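Local coordinates for protein transcriptional regulator, TetR family (PDB 3EUP) that probably binds operator DNA as a homodimer and regulates transcription, as TetR-family proteins with an N-terminal helix-turn-helix and a C-terminal regulatory domain do, at residues E18-V23 with E39-T44; F163-L168 with D194-I199. All blocks are in the same frame, centred on the assembly; numbering follows the deposited sequence.

Interaction 1: residues E18-V23 with E39-T44; sequences ESTAPV and EATNLT
S19 and T41 bring the backbones of 18-23 and 39-44 close together, their CA atoms only 5.7 Å apart where helix 10-31 meets the last turn of helix 34-41. Small residues at the crossing permit this approach. S19 and A40 trade contacts with each other's main chain: S19 CB rests on A40 O at 3.7 Å, while A40 CB reaches S19 O at 3.7 Å. One turn further along, the CG2 branch of V23 meets the same A40 methyl, with V23 CG2 4.0 Å from A40 CB. T20 and T41 meet methyl to methyl, T20 CG2 lying 3.5 Å from T41 CG2, tighter than ordinary van der Waals contact. In both threonines OG1 sits between the backbone N and the carbonyl carbon (chi1 65° and 66°), which turns the hydroxyl back to its own helix, at I16 O for T20 and L37 O for T41, and leaves CG2 to make the contact. T41 OG1 also accepts from the backbone N of L43 at 3.0 Å, a bent bond of 139° that closes an ST turn as the chain leaves the helix at N42, where phi is positive. Replacing T41 with alanine removes both branches and would probably leave L43 N without this acceptor and open a gap beside T20 CG2. Beyond the turn, T44 is the N-cap of helix 45-48, its OG1 bonded to S47 N. The arrangement is that of a TetR-type DNA-binding domain, in which helix 10-31 packs against the helix-turn-helix just ahead of its turn.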
loop_
_atom_site.group_PDB
_atom_site.type_symbol
_atom_site.label_atom_id
_atom_site.label_comp_id
_atom_site.label_asym_id
_atom_site.label_seq_id
_atom_site.Cartn_x
_atom_site.Cartn_y
_atom_site.Cartn_z
ATOM N N GLU A 18 -14.002 -16.428 10.084
ATOM C CA GLU A 18 -14.371 -16.521 8.665
ATOM C C GLU A 18 -15.371 -15.456 8.240
ATOM O O GLU A 18 -15.238 -14.896 7.173
ATOM C CB GLU A 18 -14.904 -17.930 8.347
ATOM C CG GLU A 18 -13.760 -18.903 8.350
ATOM C CD GLU A 18 -14.138 -20.327 8.227
ATOM O OE1 GLU A 18 -15.332 -20.633 7.906
ATOM O OE2 GLU A 18 -13.196 -21.133 8.450
ATOM N N SER A 19 -16.350 -15.170 9.095
ATOM C CA SER A 19 -17.435 -14.251 8.776
ATOM C C SER A 19 -16.978 -12.824 8.842
ATOM O O SER A 19 -17.487 -11.971 8.104
ATOM C CB SER A 19 -18.569 -14.387 9.797
ATOM O OG SER A 19 -19.129 -15.662 9.704
ATOM N N THR A 20 -16.079 -12.534 9.781
ATOM C CA THR A 20 -15.737 -11.149 10.022
ATOM C C THR A 20 -14.471 -10.706 9.336
ATOM O O THR A 20 -14.254 -9.514 9.244
ATOM C CB THR A 20 -15.590 -10.816 11.517
ATOM O OG1 THR A 20 -14.477 -11.541 12.067
ATOM C CG2 THR A 20 -16.909 -11.162 12.271
ATOM N N ALA A 21 -13.648 -11.649 8.878
ATOM C CA ALA A 21 -12.374 -11.315 8.207
ATOM C C ALA A 21 -12.542 -10.399 6.971
ATOM O O ALA A 21 -11.695 -9.514 6.736
ATOM C CB ALA A 21 -11.595 -12.584 7.833
ATOM N N PRO A 22 -13.594 -10.598 6.167
ATOM C CA PRO A 22 -13.818 -9.678 5.028
ATOM C C PRO A 22 -14.204 -8.272 5.478
ATOM O O PRO A 22 -13.884 -7.289 4.799
ATOM C CB PRO A 22 -15.001 -10.323 4.287
ATOM C CG PRO A 22 -14.993 -11.726 4.718
ATOM C CD PRO A 22 -14.508 -11.746 6.114
ATOM N N VAL A 23 -14.885 -8.157 6.617
ATOM C CA VAL A 23 -15.240 -6.847 7.138
ATOM C C VAL A 23 -13.967 -6.178 7.663
ATOM O O VAL A 23 -13.740 -4.985 7.402
ATOM C CB VAL A 23 -16.268 -6.896 8.298
ATOM C CG1 VAL A 23 -16.678 -5.506 8.671
ATOM C CG2 VAL A 23 -17.521 -7.736 7.905
ATOM N N GLU A 39 -23.881 -8.349 12.724
ATOM C CA GLU A 39 -24.548 -8.547 11.432
ATOM C C GLU A 39 -23.826 -9.589 10.588
ATOM O O GLU A 39 -24.453 -10.466 10.023
ATOM C CB GLU A 39 -24.660 -7.272 10.605
ATOM C CG GLU A 39 -25.677 -6.244 11.100
ATOM C CD GLU A 39 -25.765 -5.008 10.160
ATOM O OE1 GLU A 39 -25.132 -5.032 9.059
ATOM O OE2 GLU A 39 -26.493 -4.038 10.509
ATOM N N ALA A 40 -22.511 -9.489 10.507
ATOM C CA ALA A 40 -21.682 -10.433 9.710
ATOM C C ALA A 40 -21.806 -11.887 10.212
ATOM O O ALA A 40 -21.866 -12.806 9.409
ATOM C CB ALA A 40 -20.219 -9.995 9.715
ATOM N N THR A 41 -21.886 -12.066 11.527
ATOM C CA THR A 41 -21.927 -13.395 12.112
ATOM C C THR A 41 -23.368 -13.904 12.330
ATOM O O THR A 41 -23.587 -15.102 12.504
ATOM C CB THR A 41 -21.188 -13.401 13.483
ATOM O OG1 THR A 41 -21.905 -12.573 14.425
ATOM C CG2 THR A 41 -19.734 -12.918 13.330
ATOM N N ASN A 42 -24.338 -12.990 12.349
ATOM C CA ASN A 42 -25.684 -13.246 12.891
ATOM C C ASN A 42 -25.657 -13.837 14.319
ATOM O O ASN A 42 -26.480 -14.680 14.638
ATOM C CB ASN A 42 -26.525 -14.166 11.960
ATOM C CG ASN A 42 -28.033 -14.024 12.197
ATOM O OD1 ASN A 42 -28.503 -12.933 12.454
ATOM N ND2 ASN A 42 -28.791 -15.133 12.124
ATOM N N LEU A 43 -24.696 -13.418 15.139
ATOM C CA LEU A 43 -24.558 -13.888 16.516
ATOM C C LEU A 43 -24.625 -12.724 17.449
ATOM O O LEU A 43 -24.322 -11.606 17.060
ATOM C CB LEU A 43 -23.202 -14.562 16.758
ATOM C CG LEU A 43 -22.879 -15.802 15.938
ATOM C CD1 LEU A 43 -21.571 -16.430 16.398
ATOM C CD2 LEU A 43 -23.975 -16.781 16.044
ATOM N N THR A 44 -24.949 -12.988 18.703
ATOM C CA THR A 44 -25.013 -11.913 19.700
ATOM C C THR A 44 -23.625 -11.484 20.129
ATOM O O THR A 44 -22.662 -12.227 19.996
ATOM C CB THR A 44 -25.757 -12.349 20.939
ATOM O OG1 THR A 44 -25.096 -13.481 21.501
ATOM C CG2 THR A 44 -27.177 -12.778 20.573
#

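Interaction 2: residues F163-L168 with D194-I199; sequences FSMIAL and DLIAGI
An apolar, largely buried contact joins the last two long helices of the chain, with L195 of helix 182-197 inserted against S164, M165 and L168 of helix 158-179. The two segments run in roughly opposing senses, and M165 and L195 are nearest in the backbone, with their CA atoms 7.9 Å apart, so the space between the helices is filled by side chains. One methyl does most of this work. With CG anti to the backbone N (chi1 -176°), L195 extends its CD2 to S164 CB at 3.8 Å, and the same CD2 lies 4.0 Å from M165 CG and 4.1 Å from L168 CD1. It thus touches residues on two successive turns of the facing helix. In TetR-family regulators the last two long helices usually pair with their counterparts to form a four-helix dimer interface, and the surroundings here fit that scheme: S164 OG is hydrogen-bonded to S191 OG of the second subunit as well as to K160 O of its own helix, L168 packs on L168 of the second subunit, and D194 forms a salt bridge with K160 of that subunit. Away from L195, M165 bends at chi3 (61°), and its terminal methyl comes to the end of I196, CE to CD1 at 4.2 Å, the two chains crossing nearly at right angles. I196 starts out alongside the facing helix, and its CG1 branch brings CD1 over to the methionine. L88 touches both M165 and I196, while L139 of helix 122-148 packs on M165, which carries the apolar layer into the rest of the C-terminal domain.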
loop_
_atom_site.group_PDB
_atom_site.type_symbol
_atom_site.label_atom_id
_atom_site.label_comp_id
_atom_site.label_asym_id
_atom_site.label_seq_id
_atom_site.Cartn_x
_atom_site.Cartn_y
_atom_site.Cartn_z
ATOM N N PHE A 163 13.047 -8.374 -1.959
ATOM C CA PHE A 163 12.322 -7.172 -1.493
ATOM C C PHE A 163 11.722 -6.409 -2.663
ATOM O O PHE A 163 10.634 -5.923 -2.544
ATOM C CB PHE A 163 13.161 -6.228 -0.624
ATOM C CG PHE A 163 13.279 -6.666 0.811
ATOM C CD1 PHE A 163 12.156 -6.776 1.613
ATOM C CD2 PHE A 163 14.515 -6.953 1.363
ATOM C CE1 PHE A 163 12.257 -7.187 2.917
ATOM C CE2 PHE A 163 14.637 -7.367 2.691
ATOM C CZ PHE A 163 13.511 -7.474 3.477
ATOM N N SER A 164 12.399 -6.367 -3.800
ATOM C CA SER A 164 11.873 -5.661 -4.964
ATOM C C SER A 164 10.628 -6.303 -5.546
ATOM O O SER A 164 9.745 -5.590 -6.018
ATOM C CB SER A 164 12.921 -5.538 -6.057
ATOM O OG SER A 164 14.059 -4.888 -5.511
ATOM N N MET A 165 10.571 -7.627 -5.514
ATOM C CA MET A 165 9.412 -8.411 -5.964
ATOM C C MET A 165 8.210 -8.026 -5.128
ATOM O O MET A 165 7.136 -7.753 -5.667
ATOM C CB MET A 165 9.656 -9.946 -5.808
ATOM C CG MET A 165 10.662 -10.611 -6.803
ATOM S SD MET A 165 10.955 -12.411 -6.471
ATOM C CE MET A 165 9.251 -12.967 -6.707
ATOM N N ILE A 166 8.407 -8.031 -3.810
ATOM C CA ILE A 166 7.386 -7.663 -2.849
ATOM C C ILE A 166 6.880 -6.269 -3.112
ATOM O O ILE A 166 5.682 -6.042 -3.190
ATOM C CB ILE A 166 7.901 -7.844 -1.406
ATOM C CG1 ILE A 166 8.055 -9.357 -1.125
ATOM C CG2 ILE A 166 6.940 -7.148 -0.390
ATOM C CD1 ILE A 166 8.776 -9.743 0.197
ATOM N N ALA A 167 7.795 -5.340 -3.351
ATOM C CA ALA A 167 7.417 -3.989 -3.675
ATOM C C ALA A 167 6.594 -3.943 -4.930
ATOM O O ALA A 167 5.595 -3.226 -5.008
ATOM C CB ALA A 167 8.665 -3.083 -3.807
ATOM N N LEU A 168 7.034 -4.665 -5.945
ATOM C CA LEU A 168 6.338 -4.638 -7.201
ATOM C C LEU A 168 4.932 -5.234 -7.123
ATOM O O LEU A 168 4.016 -4.702 -7.750
ATOM C CB LEU A 168 7.147 -5.334 -8.280
ATOM C CG LEU A 168 8.329 -4.562 -8.872
ATOM C CD1 LEU A 168 9.160 -5.526 -9.786
ATOM C CD2 LEU A 168 7.832 -3.328 -9.609
ATOM N N ASP A 194 10.208 -8.896 -15.998
ATOM C CA ASP A 194 11.516 -8.361 -16.415
ATOM C C ASP A 194 12.586 -8.499 -15.292
ATOM O O ASP A 194 13.740 -8.819 -15.563
ATOM C CB ASP A 194 11.400 -6.890 -16.834
ATOM C CG ASP A 194 10.421 -6.683 -17.994
ATOM O OD1 ASP A 194 10.218 -7.639 -18.777
ATOM O OD2 ASP A 194 9.851 -5.574 -18.140
ATOM N N LEU A 195 12.211 -8.254 -14.041
ATOM C CA LEU A 195 13.174 -8.372 -12.952
ATOM C C LEU A 195 13.755 -9.782 -12.907
ATOM O O LEU A 195 14.959 -9.965 -12.820
ATOM C CB LEU A 195 12.516 -8.017 -11.596
ATOM C CG LEU A 195 13.341 -7.986 -10.318
ATOM C CD1 LEU A 195 14.388 -6.838 -10.370
ATOM C CD2 LEU A 195 12.440 -7.818 -9.117
ATOM N N ILE A 196 12.886 -10.778 -12.975
ATOM C CA ILE A 196 13.332 -12.168 -12.841
ATOM C C ILE A 196 14.092 -12.658 -14.095
ATOM O O ILE A 196 15.164 -13.320 -13.974
ATOM C CB ILE A 196 12.168 -13.064 -12.415
ATOM C CG1 ILE A 196 11.737 -12.621 -11.021
ATOM C CG2 ILE A 196 12.618 -14.547 -12.412
ATOM C CD1 ILE A 196 10.361 -12.948 -10.718
ATOM N N ALA A 197 13.619 -12.240 -15.274
ATOM C CA ALA A 197 14.357 -12.488 -16.533
ATOM C C ALA A 197 15.781 -11.965 -16.419
ATOM O O ALA A 197 16.708 -12.587 -16.905
ATOM C CB ALA A 197 13.665 -11.852 -17.737
ATOM N N GLY A 198 15.945 -10.834 -15.744
ATOM C CA GLY A 198 17.238 -10.219 -15.590
ATOM C C GLY A 198 18.175 -10.955 -14.652
ATOM O O GLY A 198 19.344 -10.619 -14.611
ATOM N N ILE A 199 17.698 -11.932 -13.886
ATOM C CA ILE A 199 18.606 -12.696 -13.046
ATOM C C ILE A 199 18.936 -14.089 -13.666
ATOM O O ILE A 199 19.772 -14.816 -13.150
ATOM C CB ILE A 199 18.117 -12.837 -11.577
ATOM C CG1 ILE A 199 16.833 -13.657 -11.481
ATOM C CG2 ILE A 199 17.937 -11.452 -10.938
ATOM C CD1 ILE A 199 16.540 -14.213 -10.083
#

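From the N terminus, the chain first returns on itself within the DNA-binding domain: interaction 1 closes a short, mostly helical loop of 15 residues and fixes helix 10-31 against helix 34-41. It is complete long before interaction 2 begins, so the two follow in series and neither nest nor cross. Helix 45-48, helix 55-78 and the helices up to 122-148 lie between them in sequence. Interaction 2 then closes a loop of 25 residues, pairing helices 158-179 and 182-197 beside the second subunit. The centres of the two interactions are 37 Å apart, on opposite sides of the chain's centre, with nearest atoms about 20 Å apart: one joins helices of the DNA-binding domain, the other helices at the dimer interface.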